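Local structure of squalene synthase HpnC (4HD1) at residues D159-A164 with A222-G227. The protein probably joins two prenyl diphosphates head to head, as squalene and phytoene synthases do. Residues are numbered along the deposited sequence; the frame is centred on the assembly and turned at random.
Sequences DATCTA and ALFDEG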
loop_
_atom_site.group_PDB
_atom_site.type_symbol
_atom_site.label_atom_id
_atom_site.label_comp_id
_atom_site.label_asym_id
_atom_site.label_seq_id
_atom_site.Cartn_x
_atom_site.Cartn_y
_atom_site.Cartn_z
ATOM N N ASP A 159 4.224 -5.029 8.558
ATOM C CA ASP A 159 5.135 -4.717 7.453
ATOM C C ASP A 159 5.479 -5.954 6.609
ATOM O O ASP A 159 5.517 -5.872 5.373
ATOM C CB ASP A 159 6.412 -4.041 7.961
ATOM C CG ASP A 159 6.150 -2.689 8.640
ATOM O OD1 ASP A 159 5.040 -2.100 8.506
ATOM O OD2 ASP A 159 7.084 -2.215 9.323
ATOM N N ALA A 160 5.712 -7.098 7.258
ATOM C CA ALA A 160 5.986 -8.333 6.522
ATOM C C ALA A 160 4.850 -8.632 5.538
ATOM O O ALA A 160 5.094 -8.987 4.383
ATOM C CB ALA A 160 6.210 -9.506 7.475
ATOM N N THR A 161 3.612 -8.457 5.991
ATOM C CA THR A 161 2.435 -8.728 5.164
ATOM C C THR A 161 2.235 -7.684 4.063
ATOM O O THR A 161 2.057 -8.040 2.886
ATOM C CB THR A 161 1.164 -8.815 6.022
ATOM O OG1 THR A 161 1.350 -9.821 7.017
ATOM C CG2 THR A 161 -0.047 -9.179 5.168
ATOM N N CYS A 162 2.252 -6.407 4.445
ATOM C CA CYS A 162 2.112 -5.326 3.474
ATOM C C CYS A 162 3.183 -5.423 2.363
ATOM O O CYS A 162 2.859 -5.332 1.179
ATOM C CB CYS A 162 2.093 -3.962 4.172
ATOM S SG CYS A 162 0.511 -3.597 4.973
ATOM N N THR A 163 4.437 -5.665 2.745
ATOM C CA THR A 163 5.526 -5.869 1.775
ATOM C C THR A 163 5.315 -7.115 0.902
ATOM O O THR A 163 5.504 -7.057 -0.325
ATOM C CB THR A 163 6.897 -5.938 2.477
ATOM O OG1 THR A 163 7.194 -4.658 3.046
ATOM C CG2 THR A 163 8.007 -6.334 1.506
ATOM N N ALA A 164 4.925 -8.228 1.526
ATOM C CA ALA A 164 4.634 -9.450 0.784
ATOM C C ALA A 164 3.605 -9.166 -0.302
ATOM O O ALA A 164 3.755 -9.604 -1.441
ATOM C CB ALA A 164 4.135 -10.548 1.716
ATOM N N ALA A 222 7.527 -16.278 2.325
ATOM C CA ALA A 222 8.164 -16.253 3.644
ATOM C C ALA A 222 7.689 -15.052 4.456
ATOM O O ALA A 222 7.497 -15.152 5.672
ATOM C CB ALA A 222 9.681 -16.243 3.511
ATOM N N LEU A 223 7.488 -13.926 3.778
ATOM C CA LEU A 223 6.948 -12.731 4.428
ATOM C C LEU A 223 5.486 -12.899 4.869
ATOM O O LEU A 223 5.120 -12.496 5.977
ATOM C CB LEU A 223 7.147 -11.486 3.554
ATOM C CG LEU A 223 8.608 -11.007 3.461
ATOM C CD1 LEU A 223 8.776 -9.996 2.332
ATOM C CD2 LEU A 223 9.122 -10.457 4.796
ATOM N N PHE A 224 4.664 -13.503 4.013
ATOM C CA PHE A 224 3.320 -13.913 4.419
ATOM C C PHE A 224 3.342 -14.809 5.662
ATOM O O PHE A 224 2.617 -14.545 6.621
ATOM C CB PHE A 224 2.562 -14.595 3.270
ATOM C CG PHE A 224 1.986 -13.631 2.277
ATOM C CD1 PHE A 224 1.154 -12.593 2.698
ATOM C CD2 PHE A 224 2.268 -13.753 0.919
ATOM C CE1 PHE A 224 0.626 -11.694 1.783
ATOM C CE2 PHE A 224 1.740 -12.852 0.000
ATOM C CZ PHE A 224 0.919 -11.824 0.435
ATOM N N ASP A 225 4.186 -15.846 5.642
ATOM C CA ASP A 225 4.326 -16.780 6.768
ATOM C C ASP A 225 4.684 -16.079 8.074
ATOM O O ASP A 225 4.130 -16.394 9.119
ATOM C CB ASP A 225 5.381 -17.850 6.468
ATOM C CG ASP A 225 4.988 -18.766 5.322
ATOM O OD1 ASP A 225 3.841 -18.671 4.832
ATOM O OD2 ASP A 225 5.842 -19.586 4.911
ATOM N N GLU A 226 5.615 -15.133 8.009
ATOM C CA GLU A 226 5.970 -14.325 9.174
ATOM C C GLU A 226 4.828 -13.371 9.575
ATOM O O GLU A 226 4.544 -13.195 10.761
ATOM C CB GLU A 226 7.264 -13.550 8.911
ATOM C CG GLU A 226 7.922 -12.987 10.161
ATOM C CD GLU A 226 9.014 -11.962 9.869
ATOM O OE1 GLU A 226 9.399 -11.774 8.685
ATOM O OE2 GLU A 226 9.494 -11.333 10.840
ATOM N N GLY A 227 4.170 -12.772 8.588
ATOM C CA GLY A 227 3.091 -11.809 8.854
ATOM C C GLY A 227 1.887 -12.404 9.560
ATOM O O GLY A 227 1.295 -11.779 10.451
HETATM O O HOH W 1 0.530 -12.287 6.357
#
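Thr-161 OG1 is hydrogen-bonded to a water 2.7 Å away, and that water donates to Phe-224 O, so the two helices are bridged through a single molecule. The hydroxyl, set beside its own backbone N and anti to the carbonyl carbon (chi1 -57°), also lies 3.2 Å from Gly-227 CA; glycine suits this place because a CB here would collide with the oxygen. Segments 159-164 and 222-227, on helices 152-172 and 207-227, run roughly antiparallel in the all-helical isoprenoid synthase fold of the squalene/phytoene synthase family, and small residues let their axes approach to 7.6 Å. Ala-164 is one of them: its CB stands over the centre of the Phe-224 ring, 3.5 Å from the centroid and only 3° off the normal, a CH-pi contact, while Leu-223 CB touches the same methyl. Replacing Phe-224 with an alanine would probably open a gap beside Ala-164 and strip its methyl of the aromatic face. Branched Leu-223 divides its reach, CD1 meeting Thr-163 CG2 at 3.8 Å and CD2 approaching Ala-160 CB at 4.1 Å. At the border, Glu-226 stretches past Ala-160, and its carboxylate forms a salt bridge with Arg-156, one helical turn before Ala-160.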